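Local structure of putative hydrolase (Chloroflexus aurantiacus J-10-fl, 3CMN) at residues Ile18-Glu21 and Gln22-Gln25; Phe90-Leu93 and Phe94-Ile97. The protein is a putative hydrolase of the zincin-like metallopeptidase family, probably a zinc-dependent peptidase, though its substrate is not known. One frame throughout, in Å; residues are numbered along the deposited sequence.

Contact 1 (Ile18-Glu21 and Gln22-Gln25)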
ATOM      1  N   ILE A  18      14.949 -14.713 -16.268  1.00 41.77           N
ATOM      2  CA  ILE A  18      15.480 -13.420 -15.867  1.00 40.12           C
ATOM      3  C   ILE A  18      16.735 -13.573 -15.045  1.00 39.94           C
ATOM      4  O   ILE A  18      16.799 -14.409 -14.145  1.00 41.91           O
ATOM      5  CB  ILE A  18      14.457 -12.645 -15.019  1.00 39.72           C
ATOM      6  CG1 ILE A  18      13.144 -12.522 -15.789  1.00 38.29           C
ATOM      7  CG2 ILE A  18      15.016 -11.268 -14.646  1.00 39.07           C
ATOM      8  CD1 ILE A  18      11.994 -12.046 -14.949  1.00 39.90           C
ATOM      9  N   ASP A  19      17.740 -12.768 -15.357  1.00 39.02           N
ATOM     10  CA  ASP A  19      18.978 -12.806 -14.598  1.00 37.57           C
ATOM     11  C   ASP A  19      18.806 -11.844 -13.430  1.00 36.93           C
ATOM     12  O   ASP A  19      19.002 -10.631 -13.570  1.00 35.05           O
ATOM     13  CB  ASP A  19      20.151 -12.356 -15.462  1.00 38.31           C
ATOM     14  CG  ASP A  19      21.461 -12.411 -14.717  1.00 36.73           C
ATOM     15  OD1 ASP A  19      21.438 -12.331 -13.474  1.00 37.44           O
ATOM     16  OD2 ASP A  19      22.508 -12.520 -15.368  1.00 39.13           O
ATOM     17  N   TRP A  20      18.434 -12.396 -12.281  1.00 37.06           N
ATOM     18  CA  TRP A  20      18.196 -11.591 -11.097  1.00 37.53           C
ATOM     19  C   TRP A  20      19.410 -10.942 -10.456  1.00 37.62           C
ATOM     20  O   TRP A  20      19.269 -10.045  -9.635  1.00 38.82           O
ATOM     21  CB  TRP A  20      17.419 -12.405 -10.068  1.00 36.71           C
ATOM     22  CG  TRP A  20      15.998 -12.544 -10.475  1.00 36.23           C
ATOM     23  CD1 TRP A  20      15.392 -13.653 -11.001  1.00 36.11           C
ATOM     24  CD2 TRP A  20      15.016 -11.503 -10.494  1.00 35.50           C
ATOM     25  NE1 TRP A  20      14.096 -13.362 -11.350  1.00 35.87           N
ATOM     26  CE2 TRP A  20      13.838 -12.048 -11.051  1.00 35.34           C
ATOM     27  CE3 TRP A  20      15.017 -10.160 -10.099  1.00 34.75           C
ATOM     28  CZ2 TRP A  20      12.674 -11.297 -11.223  1.00 34.71           C
ATOM     29  CZ3 TRP A  20      13.857  -9.414 -10.270  1.00 34.87           C
ATOM     30  CH2 TRP A  20      12.704  -9.987 -10.828  1.00 35.38           C
ATOM     31  N   GLU A  21      20.605 -11.376 -10.820  1.00 39.34           N
ATOM     32  CA  GLU A  21      21.778 -10.752 -10.244  1.00 40.97           C
ATOM     33  C   GLU A  21      22.154  -9.549 -11.088  1.00 39.27           C
ATOM     34  O   GLU A  21      22.817  -8.626 -10.624  1.00 40.53           O
ATOM     35  CB  GLU A  21      22.914 -11.763 -10.118  1.00 45.57           C
ATOM     36  CG  GLU A  21      22.967 -12.325  -8.692  1.00 53.13           C
ATOM     37  CD  GLU A  21      23.665 -13.666  -8.584  1.00 56.75           C
ATOM     38  OE1 GLU A  21      24.853 -13.765  -8.964  1.00 59.42           O
ATOM     39  OE2 GLU A  21      23.014 -14.623  -8.108  1.00 59.63           O
ATOM     40  N   GLN A  22      21.706  -9.550 -12.337  1.00 37.03           N
ATOM     41  CA  GLN A  22      21.946  -8.412 -13.205  1.00 34.89           C
ATOM     42  C   GLN A  22      20.919  -7.379 -12.748  1.00 32.11           C
ATOM     43  O   GLN A  22      21.206  -6.185 -12.668  1.00 30.23           O
ATOM     44  CB  GLN A  22      21.698  -8.773 -14.671  1.00 34.48           C
ATOM     45  CG  GLN A  22      21.601  -7.557 -15.552  1.00 35.59           C
ATOM     46  CD  GLN A  22      22.859  -6.720 -15.504  1.00 37.78           C
ATOM     47  OE1 GLN A  22      23.903  -7.130 -16.013  1.00 38.10           O
ATOM     48  NE2 GLN A  22      22.773  -5.542 -14.879  1.00 38.59           N
ATOM     49  N   ALA A  23      19.720  -7.870 -12.445  1.00 29.45           N
ATOM     50  CA  ALA A  23      18.632  -7.031 -11.975  1.00 28.07           C
ATOM     51  C   ALA A  23      19.026  -6.352 -10.664  1.00 28.45           C
ATOM     52  O   ALA A  23      18.865  -5.141 -10.504  1.00 28.85           O
ATOM     53  CB  ALA A  23      17.378  -7.867 -11.782  1.00 28.43           C
ATOM     54  N   ARG A  24      19.570  -7.136  -9.737  1.00 31.94           N
ATOM     55  CA  ARG A  24      19.997  -6.617  -8.438  1.00 33.09           C
ATOM     56  C   ARG A  24      20.994  -5.482  -8.602  1.00 32.96           C
ATOM     57  O   ARG A  24      20.864  -4.446  -7.961  1.00 35.49           O
ATOM     58  CB  ARG A  24      20.617  -7.730  -7.588  1.00 34.44           C
ATOM     59  CG  ARG A  24      21.270  -7.238  -6.294  1.00 38.08           C
ATOM     60  CD  ARG A  24      21.994  -8.375  -5.578  1.00 42.00           C
ATOM     61  NE  ARG A  24      23.189  -7.923  -4.858  1.00 44.61           N
ATOM     62  CZ  ARG A  24      23.165  -7.318  -3.674  1.00 46.28           C
ATOM     63  NH1 ARG A  24      22.005  -7.092  -3.068  1.00 49.39           N
ATOM     64  NH2 ARG A  24      24.295  -6.932  -3.093  1.00 46.79           N
ATOM     65  N   GLN A  25      21.999  -5.681  -9.450  1.00 33.96           N
ATOM     66  CA  GLN A  25      23.003  -4.652  -9.698  1.00 34.47           C
ATOM     67  C   GLN A  25      22.412  -3.410 -10.324  1.00 32.62           C
ATOM     68  O   GLN A  25      22.740  -2.291  -9.934  1.00 33.96           O
ATOM     69  CB  GLN A  25      24.100  -5.203 -10.593  1.00 37.98           C
ATOM     70  CG  GLN A  25      25.122  -5.962  -9.809  1.00 45.12           C
ATOM     71  CD  GLN A  25      25.694  -5.125  -8.670  1.00 47.69           C
ATOM     72  OE1 GLN A  25      26.244  -4.042  -8.892  1.00 50.85           O
ATOM     73  NE2 GLN A  25      25.562  -5.623  -7.442  1.00 47.14           N
TER
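An N-cap opens helix 20-31, with Asp-19 in the cap position and Gln-22 one turn on. The carboxylate of Asp-19 folds back over the first turn. Its CG lies anti to the backbone N (chi1 -179°), which swings OD1 toward the amides at the start of the helix. OD1 takes two of them. Glu-21 N comes in nearly along the C-O axis at 2.9 Å from Asp-19 OD1. Gln-22 N reaches the same Asp-19 OD1 from above the carboxylate plane at 3.0 Å. The Asp-19 and Gln-22 side chains cross at about a right angle, and Asp-19 CG rests 3.6 Å from Gln-22 CB. Regular helix bonding starts from the same residue: Ala-23 N gives a bond to Asp-19 O at 3.1 Å. The series continues with Arg-24 N to Trp-20 O and Gln-25 N to Glu-21 O.

On another side of the helix, the six-membered part of the Trp-20 indole meets Ala-23, with CE3 3.7 Å from Ala-23 CB. Ile-18 CG2 sits over one face of this indole, offset toward the rim. Trp-20 NE1 bonds to Glu-98, while Arg-24 turns its end to a salt bridge with Glu-84 of helix 79-92.

Asp-19 OD1 thus takes up two amides of the first turn; of these Gln-22 N also makes a weak bond to Asp-19 O. The negative charge of Asp-19 probably also offsets the positive end of the helix dipole.

Contact 2 (Phe90-Leu93 and Phe94-Ile97)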
ATOM      1  N   PHE A  90      10.210  -9.326  -4.520  1.00 35.07           N
ATOM      2  CA  PHE A  90       9.940  -8.749  -5.827  1.00 33.26           C
ATOM      3  C   PHE A  90      10.095  -9.813  -6.917  1.00 32.98           C
ATOM      4  O   PHE A  90       9.183 -10.050  -7.697  1.00 31.64           O
ATOM      5  CB  PHE A  90      10.906  -7.599  -6.102  1.00 33.47           C
ATOM      6  CG  PHE A  90      10.534  -6.776  -7.292  1.00 32.68           C
ATOM      7  CD1 PHE A  90       9.535  -5.811  -7.203  1.00 34.20           C
ATOM      8  CD2 PHE A  90      11.174  -6.966  -8.508  1.00 33.41           C
ATOM      9  CE1 PHE A  90       9.179  -5.043  -8.322  1.00 35.39           C
ATOM     10  CE2 PHE A  90      10.827  -6.207  -9.628  1.00 33.47           C
ATOM     11  CZ  PHE A  90       9.829  -5.245  -9.536  1.00 33.09           C
ATOM     12  N   SER A  91      11.263 -10.442  -6.980  1.00 33.40           N
ATOM     13  CA  SER A  91      11.495 -11.469  -7.985  1.00 34.32           C
ATOM     14  C   SER A  91      10.404 -12.530  -7.928  1.00 35.99           C
ATOM     15  O   SER A  91       9.895 -12.964  -8.958  1.00 35.83           O
ATOM     16  CB  SER A  91      12.860 -12.116  -7.780  1.00 30.77           C
ATOM     17  OG  SER A  91      12.964 -12.680  -6.489  1.00 31.44           O
ATOM     18  N   GLN A  92      10.028 -12.932  -6.720  1.00 37.99           N
ATOM     19  CA  GLN A  92       8.992 -13.948  -6.550  1.00 41.27           C
ATOM     20  C   GLN A  92       7.650 -13.603  -7.182  1.00 40.36           C
ATOM     21  O   GLN A  92       6.837 -14.487  -7.454  1.00 41.96           O
ATOM     22  CB  GLN A  92       8.820 -14.280  -5.073  1.00 42.94           C
ATOM     23  CG  GLN A  92       9.617 -15.507  -4.710  1.00 48.65           C
ATOM     24  CD  GLN A  92       9.954 -15.582  -3.253  1.00 50.85           C
ATOM     25  OE1 GLN A  92       9.084 -15.455  -2.394  1.00 53.66           O
ATOM     26  NE2 GLN A  92      11.228 -15.797  -2.959  1.00 50.85           N
ATOM     27  N   LEU A  93       7.419 -12.320  -7.417  1.00 39.31           N
ATOM     28  CA  LEU A  93       6.189 -11.896  -8.065  1.00 39.19           C
ATOM     29  C   LEU A  93       6.248 -12.374  -9.508  1.00 39.06           C
ATOM     30  O   LEU A  93       5.252 -12.349 -10.217  1.00 39.99           O
ATOM     31  CB  LEU A  93       6.062 -10.372  -8.050  1.00 37.10           C
ATOM     32  CG  LEU A  93       5.999  -9.669  -6.695  1.00 37.16           C
ATOM     33  CD1 LEU A  93       5.917  -8.169  -6.930  1.00 34.38           C
ATOM     34  CD2 LEU A  93       4.780 -10.156  -5.906  1.00 36.27           C
ATOM     35  N   PHE A  94       7.431 -12.797  -9.938  1.00 41.89           N
ATOM     36  CA  PHE A  94       7.635 -13.276 -11.304  1.00 44.37           C
ATOM     37  C   PHE A  94       7.665 -14.800 -11.423  1.00 46.11           C
ATOM     38  O   PHE A  94       7.852 -15.326 -12.516  1.00 45.55           O
ATOM     39  CB  PHE A  94       8.940 -12.715 -11.887  1.00 42.17           C
ATOM     40  CG  PHE A  94       8.937 -11.223 -12.069  1.00 41.62           C
ATOM     41  CD1 PHE A  94       9.328 -10.378 -11.032  1.00 40.64           C
ATOM     42  CD2 PHE A  94       8.570 -10.665 -13.287  1.00 39.75           C
ATOM     43  CE1 PHE A  94       9.355  -8.999 -11.209  1.00 39.26           C
ATOM     44  CE2 PHE A  94       8.592  -9.293 -13.477  1.00 37.86           C
ATOM     45  CZ  PHE A  94       8.988  -8.457 -12.435  1.00 39.74           C
ATOM     46  N   ARG A  95       7.497 -15.507 -10.310  1.00 49.01           N
ATOM     47  CA  ARG A  95       7.502 -16.966 -10.351  1.00 52.54           C
ATOM     48  C   ARG A  95       6.456 -17.552 -11.307  1.00 53.54           C
ATOM     49  O   ARG A  95       6.739 -18.505 -12.031  1.00 53.50           O
ATOM     50  CB  ARG A  95       7.316 -17.545  -8.945  1.00 54.69           C
ATOM     51  CG  ARG A  95       8.537 -17.329  -8.048  1.00 58.47           C
ATOM     52  CD  ARG A  95       8.626 -18.346  -6.916  1.00 61.19           C
ATOM     53  NE  ARG A  95       9.887 -18.212  -6.189  1.00 64.41           N
ATOM     54  CZ  ARG A  95      10.411 -19.157  -5.409  1.00 65.66           C
ATOM     55  NH1 ARG A  95       9.787 -20.322  -5.248  1.00 66.28           N
ATOM     56  NH2 ARG A  95      11.562 -18.942  -4.783  1.00 65.00           N
ATOM     57  N   PRO A  96       5.236 -16.989 -11.328  1.00 54.14           N
ATOM     58  CA  PRO A  96       4.211 -17.522 -12.234  1.00 54.05           C
ATOM     59  C   PRO A  96       4.623 -17.423 -13.703  1.00 54.55           C
ATOM     60  O   PRO A  96       4.149 -18.192 -14.542  1.00 55.94           O
ATOM     61  CB  PRO A  96       2.989 -16.653 -11.922  1.00 53.46           C
ATOM     62  CG  PRO A  96       3.181 -16.320 -10.475  1.00 53.65           C
ATOM     63  CD  PRO A  96       4.655 -15.990 -10.412  1.00 53.67           C
ATOM     64  N   ILE A  97       5.496 -16.471 -14.011  1.00 54.10           N
ATOM     65  CA  ILE A  97       5.953 -16.271 -15.381  1.00 52.90           C
ATOM     66  C   ILE A  97       7.203 -17.092 -15.683  1.00 53.06           C
ATOM     67  O   ILE A  97       7.373 -17.585 -16.797  1.00 52.94           O
ATOM     68  CB  ILE A  97       6.258 -14.771 -15.660  1.00 53.09           C
ATOM     69  CG1 ILE A  97       4.975 -13.935 -15.558  1.00 52.70           C
ATOM     70  CG2 ILE A  97       6.881 -14.609 -17.041  1.00 52.65           C
ATOM     71  CD1 ILE A  97       3.874 -14.357 -16.527  1.00 50.59           C
TER
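The rings of Phe-90 and Phe-94 meet obliquely, four residues apart in the chain, with centroids 5.5 Å apart and planes at 58°. Phe-94 CE1 makes the touch, 3.5 Å from Phe-90 CE2. At the edge of the Phe-94 ring, near its plane, lie two backbone carbonyl oxygens. Phe-90 O is 3.4 Å from Phe-94 CD1, and Ser-91 O is just as near to that carbon. The weakly positive ring edge is thus turned to the oxygens. Phe-94 CG stands anti to its carbonyl carbon (chi1 -65°), which carries the ring back along the chain toward Phe-90. An alanine at Phe-94 is likely to leave a gap beside the Phe-90 ring and strip the two carbonyls of their aromatic edge.

The backbone here makes a type I beta turn from Gln-92 to Arg-95. Arg-95 N closes it on Gln-92 O at 3.1 Å. The side chains of these two residues run side by side in the same direction. Their amide and guanidinium planes are 73° apart, and Arg-95 CD lies 3.7 Å from Gln-92 CG. Both residues are exposed. Pro-96 has no N-H, and its CD lies 3.7 Å from Leu-93 O.

The turn joins helix 79-92 to helix 95-102. Phe-90, near the end of helix 79-92, and Phe-94, in the turn, are both buried. Both pack on Ile-127 of helix 120-135 and on Leu-307 of helix 283-307. Phe-90 also reaches Leu-131, and Trp-20 of helix 20-31 meets both rings.

Contact 1 and contact 2 have centres 13 Å apart and touch directly. Trp-20 is the main bridge. Its CH2 lies 3.4 Å from Phe-94 CD1, and the two ring planes are at about 55°. Trp-20 CE2 also packs on Ser-91 CB at 3.4 Å. Ile-18 CD1 adds a looser touch on Phe-94 CD2 at 4.0 Å. The start of helix 20-31 is thereby laid against the turn between helices 79-92 and 95-102, and Ile-127 of helix 120-135 is shared by both contacts. An HExxH pattern at His-184, Glu-185 and His-188 probably marks the metal site, as in other zincins; no metal is bound to it here. Neither contact includes any of these residues.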